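PDB 5TI1: fumarylacetoacetate hydrolase, which probably hydrolyses fumarylacetoacetate to fumarate and acetoacetate, the last step of phenylalanine and tyrosine breakdown, with the help of a bound divalent metal ion. Local coordinates for residues Ser192-Pro203 with Thr281-Trp289; Gly254-Ser262 with Phe432-Leu440. All blocks are in the same frame, centred on the assembly; numbering follows the deposited sequence.

Interaction 1 of 2, residues Ser192-Pro203 with Thr281-Trp289; sequences SVVVSGTPVRRP and TFATTISPW. With NA (sodium ion), chain L.
Strands 193-195 and 284-286 pair in parallel, V193 beside T284, V194 beside T285 and V195 beside I286, their short axes diverging by 41°. V194 lies at the centre of the ladder: its N gives a 2.7 Å bond to T284 O, and its O takes I286 N at 3.0 Å. T284 N is bonded to S192 O, and a weak bond from S196 N to I286 O closes the far end. At the N-terminal end of the ladder S192 OG donates to T281 O, 2.7 Å away, from above the carbonyl plane; a water also links it to T284 OG1. On one face V193 CG1 rests on I286 CG2. On the other, T285 OG1 accepts from W261 NE1 and donates to a water held by T198 O.

After the type II turn V195-T198, the chain passes back over A283 and F282. V200 CG1, anti to the backbone N (chi1 174°), reaches A283 CB at 3.6 Å and the edge of the F282 ring. P203 CG sits over the face of that ring, a CH-pi contact 3.8 Å from the centroid. A283 O, 2.4 Å from the sodium ion, and T284 OG1, in a longer bond, supply two ligands of a site completed by D260, W261 and K280. Strand 193-195 is the outermost strand of the mixed sheet within this chain, next to the metal-binding centre of the FAH-family fold.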
loop_
_atom_site.group_PDB
_atom_site.type_symbol
_atom_site.label_atom_id
_atom_site.label_comp_id
_atom_site.label_asym_id
_atom_site.label_seq_id
_atom_site.Cartn_x
_atom_site.Cartn_y
_atom_site.Cartn_z
ATOM N N SER B 192 1.949 -7.003 4.712
ATOM C CA SER B 192 2.696 -7.617 5.800
ATOM C C SER B 192 2.315 -7.066 7.173
ATOM O O SER B 192 3.042 -7.295 8.142
ATOM C CB SER B 192 4.195 -7.441 5.578
ATOM O OG SER B 192 4.475 -6.107 5.182
ATOM N N VAL B 193 1.199 -6.361 7.297
ATOM C CA VAL B 193 0.711 -6.031 8.636
ATOM C C VAL B 193 -0.005 -7.259 9.177
ATOM O O VAL B 193 -0.960 -7.742 8.562
ATOM C CB VAL B 193 -0.214 -4.808 8.629
ATOM C CG1 VAL B 193 -0.689 -4.511 10.063
ATOM C CG2 VAL B 193 0.487 -3.612 8.014
ATOM N N VAL B 194 0.464 -7.773 10.320
ATOM C CA VAL B 194 -0.064 -8.990 10.917
ATOM C C VAL B 194 -0.502 -8.701 12.346
ATOM O O VAL B 194 -0.022 -7.767 12.990
ATOM C CB VAL B 194 0.976 -10.134 10.899
ATOM C CG1 VAL B 194 1.413 -10.415 9.470
ATOM C CG2 VAL B 194 2.174 -9.754 11.756
ATOM N N VAL B 195 -1.396 -9.553 12.854
ATOM C CA VAL B 195 -1.955 -9.360 14.188
ATOM C C VAL B 195 -0.992 -9.883 15.253
ATOM O O VAL B 195 -0.158 -10.755 15.009
ATOM C CB VAL B 195 -3.341 -10.028 14.312
ATOM C CG1 VAL B 195 -3.202 -11.546 14.394
ATOM C CG2 VAL B 195 -4.116 -9.476 15.535
ATOM N N SER B 196 -1.138 -9.334 16.464
ATOM C CA SER B 196 -0.363 -9.746 17.628
ATOM C C SER B 196 -0.342 -11.264 17.782
ATOM O O SER B 196 -1.358 -11.940 17.604
ATOM C CB SER B 196 -0.960 -9.097 18.882
ATOM O OG SER B 196 -0.239 -9.439 20.050
ATOM N N GLY B 197 0.839 -11.799 18.107
ATOM C CA GLY B 197 1.058 -13.227 18.247
ATOM C C GLY B 197 1.699 -13.887 17.044
ATOM O O GLY B 197 2.215 -15.006 17.164
ATOM N N THR B 198 1.687 -13.234 15.899
ATOM C CA THR B 198 2.283 -13.815 14.704
ATOM C C THR B 198 3.790 -13.837 14.875
ATOM O O THR B 198 4.383 -12.790 15.159
ATOM C CB THR B 198 1.916 -13.007 13.454
ATOM O OG1 THR B 198 0.493 -12.810 13.400
ATOM C CG2 THR B 198 2.383 -13.732 12.219
ATOM N N PRO B 199 4.444 -14.990 14.749
ATOM C CA PRO B 199 5.909 -15.008 14.788
ATOM C C PRO B 199 6.492 -14.252 13.606
ATOM O O PRO B 199 5.913 -14.208 12.517
ATOM C CB PRO B 199 6.253 -16.504 14.720
ATOM C CG PRO B 199 5.075 -17.137 14.088
ATOM C CD PRO B 199 3.875 -16.329 14.537
ATOM N N VAL B 200 7.657 -13.659 13.828
ATOM C CA VAL B 200 8.302 -12.810 12.837
ATOM C C VAL B 200 9.657 -13.404 12.522
ATOM O O VAL B 200 10.492 -13.572 13.420
ATOM C CB VAL B 200 8.454 -11.367 13.334
ATOM C CG1 VAL B 200 9.256 -10.561 12.325
ATOM C CG2 VAL B 200 7.083 -10.746 13.561
ATOM N N ARG B 201 9.895 -13.703 11.259
ATOM C CA ARG B 201 11.137 -14.368 10.910
ATOM C C ARG B 201 12.197 -13.328 10.608
ATOM O O ARG B 201 11.948 -12.381 9.844
ATOM C CB ARG B 201 10.975 -15.305 9.720
ATOM C CG ARG B 201 12.266 -16.096 9.517
ATOM C CD ARG B 201 12.127 -17.271 8.594
ATOM N NE ARG B 201 11.103 -18.239 8.995
ATOM C CZ ARG B 201 11.296 -19.272 9.813
ATOM N NH1 ARG B 201 12.481 -19.486 10.378
ATOM N NH2 ARG B 201 10.285 -20.086 10.082
ATOM N N ARG B 202 13.368 -13.495 11.222
ATOM C CA ARG B 202 14.502 -12.633 10.953
ATOM C C ARG B 202 14.769 -12.625 9.452
ATOM O O ARG B 202 14.946 -13.701 8.856
ATOM C CB ARG B 202 15.747 -13.102 11.707
ATOM C CG ARG B 202 17.019 -12.290 11.414
ATOM C CD ARG B 202 18.229 -12.838 12.198
ATOM N NE ARG B 202 17.980 -12.874 13.638
ATOM C CZ ARG B 202 18.171 -11.844 14.457
ATOM N NH1 ARG B 202 18.632 -10.693 13.980
ATOM N NH2 ARG B 202 17.900 -11.959 15.760
ATOM N N PRO B 203 14.773 -11.464 8.808
ATOM C CA PRO B 203 14.989 -11.422 7.357
ATOM C C PRO B 203 16.445 -11.632 6.979
ATOM O O PRO B 203 17.361 -11.207 7.684
ATOM C CB PRO B 203 14.524 -10.009 6.979
ATOM C CG PRO B 203 14.703 -9.192 8.255
ATOM C CD PRO B 203 14.383 -10.153 9.366
ATOM N N THR B 281 9.289 -4.021 5.328
ATOM C CA THR B 281 8.095 -4.673 4.826
ATOM C C THR B 281 8.026 -6.152 5.167
ATOM O O THR B 281 7.049 -6.801 4.785
ATOM C CB THR B 281 8.015 -4.521 3.309
ATOM O OG1 THR B 281 9.120 -5.216 2.720
ATOM C CG2 THR B 281 8.044 -3.037 2.910
ATOM N N PHE B 282 9.031 -6.709 5.853
ATOM C CA PHE B 282 8.977 -8.133 6.176
ATOM C C PHE B 282 7.953 -8.440 7.270
ATOM O O PHE B 282 7.509 -9.587 7.378
ATOM C CB PHE B 282 10.368 -8.646 6.578
ATOM C CG PHE B 282 10.914 -8.022 7.838
ATOM C CD1 PHE B 282 11.678 -6.870 7.783
ATOM C CD2 PHE B 282 10.678 -8.607 9.071
ATOM C CE1 PHE B 282 12.182 -6.296 8.942
ATOM C CE2 PHE B 282 11.176 -8.047 10.230
ATOM C CZ PHE B 282 11.928 -6.887 10.168
ATOM N N ALA B 283 7.558 -7.443 8.062
ATOM C CA ALA B 283 6.590 -7.635 9.141
ATOM C C ALA B 283 6.260 -6.315 9.821
ATOM O O ALA B 283 7.155 -5.519 10.108
ATOM C CB ALA B 283 7.114 -8.612 10.200
ATOM N N THR B 284 4.977 -6.082 10.077
ATOM C CA THR B 284 4.522 -5.020 10.954
ATOM C C THR B 284 3.393 -5.611 11.780
ATOM O O THR B 284 2.491 -6.236 11.220
ATOM C CB THR B 284 4.050 -3.792 10.157
ATOM O OG1 THR B 284 5.138 -3.269 9.379
ATOM C CG2 THR B 284 3.545 -2.714 11.101
ATOM N N THR B 285 3.457 -5.463 13.104
ATOM C CA THR B 285 2.476 -6.079 13.989
ATOM C C THR B 285 1.566 -5.009 14.587
ATOM O O THR B 285 2.033 -3.944 14.995
ATOM C CB THR B 285 3.170 -6.884 15.106
ATOM O OG1 THR B 285 4.028 -7.869 14.525
ATOM C CG2 THR B 285 2.154 -7.596 15.986
ATOM N N ILE B 286 0.261 -5.281 14.629
ATOM C CA ILE B 286 -0.646 -4.421 15.380
ATOM C C ILE B 286 -1.410 -5.240 16.415
ATOM O O ILE B 286 -1.613 -6.452 16.272
ATOM C CB ILE B 286 -1.630 -3.633 14.479
ATOM C CG1 ILE B 286 -2.543 -4.569 13.675
ATOM C CG2 ILE B 286 -0.865 -2.683 13.560
ATOM C CD1 ILE B 286 -3.654 -3.813 12.910
ATOM N N SER B 287 -1.821 -4.553 17.481
ATOM C CA SER B 287 -2.705 -5.139 18.464
ATOM C C SER B 287 -4.082 -5.381 17.845
ATOM O O SER B 287 -4.447 -4.751 16.844
ATOM C CB SER B 287 -2.815 -4.220 19.682
ATOM O OG SER B 287 -3.265 -2.934 19.301
ATOM N N PRO B 288 -4.871 -6.297 18.419
ATOM C CA PRO B 288 -6.129 -6.683 17.763
ATOM C C PRO B 288 -7.337 -5.810 18.084
ATOM O O PRO B 288 -8.314 -5.853 17.329
ATOM C CB PRO B 288 -6.344 -8.122 18.258
ATOM C CG PRO B 288 -5.673 -8.153 19.596
ATOM C CD PRO B 288 -4.495 -7.227 19.503
ATOM N N TRP B 289 -7.306 -5.027 19.169
ATOM C CA TRP B 289 -8.463 -4.251 19.615
ATOM C C TRP B 289 -8.347 -2.789 19.175
ATOM O O TRP B 289 -7.408 -2.084 19.564
ATOM C CB TRP B 289 -8.617 -4.320 21.138
ATOM C CG TRP B 289 -8.973 -5.685 21.657
ATOM C CD1 TRP B 289 -8.179 -6.508 22.405
ATOM C CD2 TRP B 289 -10.204 -6.392 21.448
ATOM N NE1 TRP B 289 -8.841 -7.679 22.680
ATOM C CE2 TRP B 289 -10.083 -7.639 22.104
ATOM C CE3 TRP B 289 -11.394 -6.095 20.773
ATOM C CZ2 TRP B 289 -11.112 -8.584 22.114
ATOM C CZ3 TRP B 289 -12.411 -7.036 20.773
ATOM C CH2 TRP B 289 -12.263 -8.266 21.442
HETATM NA NA NA L . 7.994 -3.321 9.723
HETATM O O HOH W 1 4.375 -3.840 6.754
HETATM O O HOH W 2 3.648 -10.309 15.681
#

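Interaction 2 of 2, residues Gly254-Ser262 with Phe432-Leu440; sequences GMVLLNDWS and FGVCAGEIL. With NA (sodium ion), chain L; MG (magnesium ion), chain K.
M255 and F432 begin a face-to-face packing of two beta sheets in the FAH fold: strands 254-259 and 432-440 run in nearly the same direction, 23° apart, with their axes 7.1 Å from each other at the closest. M255 CB packs against F432 CE2 at 3.7 Å, the two side chains crossing at a slant. The backbone follows the edge of the phenyl ring, M255 O and V256 CA both lying near its plane.

L257 points into the interface and divides its side chain among three neighbours. Its CG packs on F432 CB at 3.7 Å, while its CB meets C435 CB and one methyl, CD1, reaches G433 O. N259 follows on the same side, and C435 SG extends to its N and CB. The two residues are also joined through a water, which accepts from N259 ND2 and donates to C435 O; the polar end of N259 has its strongest partner outside the two strands, in E226.

At D260 the chain makes an inverse gamma turn, and the carboxylate bridges two metals: OD1 binds the sodium ion and OD2 the magnesium ion. D153, E226 and E228 are the other protein ligands of the magnesium. W261 offers its carbonyl O to the sodium, whereas its indole reaches toward strand 432-440. N259 ND2 lies over one face of this indole, 3.1 Å above the plane and offset toward the rim. G437 passes close to its far end, with CA 3.9 Å from W261 CZ2. Beyond the glycine, I439 meets the indole obliquely, its CD1 3.7 Å from W261 CZ3.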
loop_
_atom_site.group_PDB
_atom_site.type_symbol
_atom_site.label_atom_id
_atom_site.label_comp_id
_atom_site.label_asym_id
_atom_site.label_seq_id
_atom_site.Cartn_x
_atom_site.Cartn_y
_atom_site.Cartn_z
ATOM N N GLY B 254 -10.298 4.940 15.214
ATOM C CA GLY B 254 -9.714 4.509 16.465
ATOM C C GLY B 254 -8.231 4.256 16.313
ATOM O O GLY B 254 -7.623 4.611 15.300
ATOM N N MET B 255 -7.656 3.596 17.326
ATOM C CA MET B 255 -6.214 3.423 17.408
ATOM C C MET B 255 -5.877 2.004 17.837
ATOM O O MET B 255 -6.655 1.346 18.537
ATOM C CB MET B 255 -5.601 4.420 18.393
ATOM C CG MET B 255 -4.106 4.569 18.295
ATOM S SD MET B 255 -3.524 5.769 19.502
ATOM C CE MET B 255 -4.344 7.260 18.938
ATOM N N VAL B 256 -4.702 1.543 17.402
ATOM C CA VAL B 256 -4.108 0.287 17.829
ATOM C C VAL B 256 -2.655 0.561 18.205
ATOM O O VAL B 256 -2.105 1.622 17.913
ATOM C CB VAL B 256 -4.180 -0.799 16.737
ATOM C CG1 VAL B 256 -5.628 -1.165 16.440
ATOM C CG2 VAL B 256 -3.439 -0.331 15.483
ATOM N N LEU B 257 -2.032 -0.418 18.856
ATOM C CA LEU B 257 -0.584 -0.421 19.013
ATOM C C LEU B 257 0.059 -1.011 17.763
ATOM O O LEU B 257 -0.514 -1.880 17.109
ATOM C CB LEU B 257 -0.172 -1.234 20.239
ATOM C CG LEU B 257 -0.809 -0.800 21.571
ATOM C CD1 LEU B 257 -0.466 -1.777 22.681
ATOM C CD2 LEU B 257 -0.374 0.596 21.944
ATOM N N LEU B 258 1.263 -0.542 17.438
ATOM C CA LEU B 258 1.900 -0.874 16.165
ATOM C C LEU B 258 3.399 -1.013 16.379
ATOM O O LEU B 258 4.056 -0.070 16.830
ATOM C CB LEU B 258 1.594 0.193 15.099
ATOM C CG LEU B 258 1.963 -0.100 13.631
ATOM C CD1 LEU B 258 1.106 0.751 12.657
ATOM C CD2 LEU B 258 3.434 0.132 13.357
ATOM N N ASN B 259 3.937 -2.192 16.064
ATOM C CA ASN B 259 5.369 -2.444 16.110
ATOM C C ASN B 259 5.860 -2.564 14.673
ATOM O O ASN B 259 5.626 -3.583 14.011
ATOM C CB ASN B 259 5.693 -3.708 16.907
ATOM C CG ASN B 259 7.193 -3.946 17.031
ATOM O OD1 ASN B 259 7.997 -3.176 16.484
ATOM N ND2 ASN B 259 7.583 -5.006 17.766
ATOM N N ASP B 260 6.554 -1.528 14.201
ATOM C CA ASP B 260 7.101 -1.512 12.845
ATOM C C ASP B 260 8.494 -2.133 12.881
ATOM O O ASP B 260 9.516 -1.443 12.937
ATOM C CB ASP B 260 7.130 -0.085 12.301
ATOM C CG ASP B 260 7.780 0.008 10.928
ATOM O OD1 ASP B 260 7.789 -1.012 10.199
ATOM O OD2 ASP B 260 8.300 1.099 10.589
ATOM N N TRP B 261 8.526 -3.470 12.861
ATOM C CA TRP B 261 9.788 -4.200 12.876
ATOM C C TRP B 261 10.735 -3.669 11.807
ATOM O O TRP B 261 10.342 -3.468 10.654
ATOM C CB TRP B 261 9.545 -5.694 12.654
ATOM C CG TRP B 261 8.551 -6.332 13.581
ATOM C CD1 TRP B 261 7.218 -6.538 13.341
ATOM C CD2 TRP B 261 8.812 -6.872 14.885
ATOM N NE1 TRP B 261 6.633 -7.159 14.423
ATOM C CE2 TRP B 261 7.589 -7.380 15.381
ATOM C CE3 TRP B 261 9.954 -6.972 15.681
ATOM C CZ2 TRP B 261 7.484 -7.998 16.628
ATOM C CZ3 TRP B 261 9.847 -7.576 16.929
ATOM C CH2 TRP B 261 8.620 -8.086 17.387
ATOM N N SER B 262 11.989 -3.446 12.195
ATOM C CA SER B 262 12.979 -2.820 11.330
ATOM C C SER B 262 14.257 -3.640 11.317
ATOM O O SER B 262 14.751 -4.034 12.377
ATOM C CB SER B 262 13.289 -1.397 11.798
ATOM O OG SER B 262 12.171 -0.543 11.578
ATOM N N PHE B 432 -5.185 -0.880 25.629
ATOM C CA PHE B 432 -5.044 -1.338 24.252
ATOM C C PHE B 432 -4.736 -2.827 24.126
ATOM O O PHE B 432 -4.603 -3.328 22.999
ATOM C CB PHE B 432 -3.951 -0.525 23.550
ATOM C CG PHE B 432 -4.384 0.850 23.146
ATOM C CD1 PHE B 432 -4.455 1.868 24.077
ATOM C CD2 PHE B 432 -4.706 1.128 21.823
ATOM C CE1 PHE B 432 -4.843 3.138 23.705
ATOM C CE2 PHE B 432 -5.105 2.402 21.444
ATOM C CZ PHE B 432 -5.169 3.402 22.380
ATOM N N GLY B 433 -4.630 -3.555 25.236
ATOM C CA GLY B 433 -4.187 -4.932 25.080
ATOM C C GLY B 433 -2.705 -4.980 24.740
ATOM O O GLY B 433 -1.918 -4.115 25.143
ATOM N N VAL B 434 -2.307 -6.002 23.983
ATOM C CA VAL B 434 -0.894 -6.182 23.691
ATOM C C VAL B 434 -0.681 -6.396 22.201
ATOM O O VAL B 434 -1.554 -6.886 21.475
ATOM C CB VAL B 434 -0.254 -7.343 24.491
ATOM C CG1 VAL B 434 -0.340 -7.078 25.997
ATOM C CG2 VAL B 434 -0.870 -8.685 24.114
ATOM N N CYS B 435 0.509 -6.012 21.763
ATOM C CA CYS B 435 0.990 -6.163 20.401
ATOM C C CYS B 435 2.312 -6.927 20.500
ATOM O O CYS B 435 3.365 -6.316 20.704
ATOM C CB CYS B 435 1.149 -4.785 19.768
ATOM S SG CYS B 435 2.100 -4.772 18.268
ATOM N N ALA B 436 2.259 -8.259 20.369
ATOM C CA ALA B 436 3.405 -9.127 20.622
ATOM C C ALA B 436 3.864 -9.894 19.381
ATOM O O ALA B 436 3.069 -10.267 18.514
ATOM C CB ALA B 436 3.092 -10.155 21.727
ATOM N N GLY B 437 5.163 -10.172 19.334
ATOM C CA GLY B 437 5.709 -11.072 18.338
ATOM C C GLY B 437 6.993 -11.672 18.847
ATOM O O GLY B 437 7.729 -11.039 19.611
ATOM N N GLU B 438 7.271 -12.901 18.416
ATOM C CA GLU B 438 8.476 -13.612 18.812
ATOM C C GLU B 438 9.287 -13.941 17.563
ATOM O O GLU B 438 8.727 -14.335 16.538
ATOM C CB GLU B 438 8.113 -14.866 19.615
ATOM C CG GLU B 438 9.304 -15.647 20.144
ATOM C CD GLU B 438 8.913 -16.655 21.219
ATOM O OE1 GLU B 438 9.103 -17.862 21.004
ATOM O OE2 GLU B 438 8.404 -16.233 22.276
ATOM N N ILE B 439 10.601 -13.742 17.633
ATOM C CA ILE B 439 11.451 -13.754 16.445
ATOM C C ILE B 439 11.885 -15.183 16.124
ATOM O O ILE B 439 12.377 -15.912 16.997
ATOM C CB ILE B 439 12.672 -12.841 16.636
ATOM C CG1 ILE B 439 12.226 -11.388 16.864
ATOM C CG2 ILE B 439 13.621 -12.973 15.445
ATOM C CD1 ILE B 439 11.250 -10.877 15.840
ATOM N N LEU B 440 11.690 -15.593 14.859
ATOM C CA LEU B 440 12.168 -16.878 14.369
ATOM C C LEU B 440 13.529 -16.717 13.700
ATOM O O LEU B 440 13.810 -15.672 13.103
ATOM C CB LEU B 440 11.179 -17.468 13.376
ATOM C CG LEU B 440 9.762 -17.609 13.934
ATOM C CD1 LEU B 440 8.845 -18.248 12.902
ATOM C CD2 LEU B 440 9.785 -18.422 15.227
HETATM NA NA NA L . 7.994 -3.321 9.723
HETATM MG MG MG K . 8.288 3.206 11.679
HETATM O O HOH W 3 5.616 -6.729 19.201
#

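Overall arrangement
Both contacts are buried, but interaction 1 is chiefly a hydrogen-bonded pairing within one sheet, whereas interaction 2 joins two sheets through apolar side chains and a single bridging water. The same two sheets supply all four segments. Strand 284-292 lies between strands 193-195 and 252-263, and strand 200-207 runs beside 429-440, so residues 192-203 cross from one sheet to the other. The contacts are tied together by the T285-W261 bond and where G197 N approaches A436 O. They also share the sodium ion: 281-289 and 254-262 each provide two ligands. Of the two contacts, only interaction 2 supplies a magnesium ligand, D260 OD2, whereas interaction 1 also packs against the second subunit.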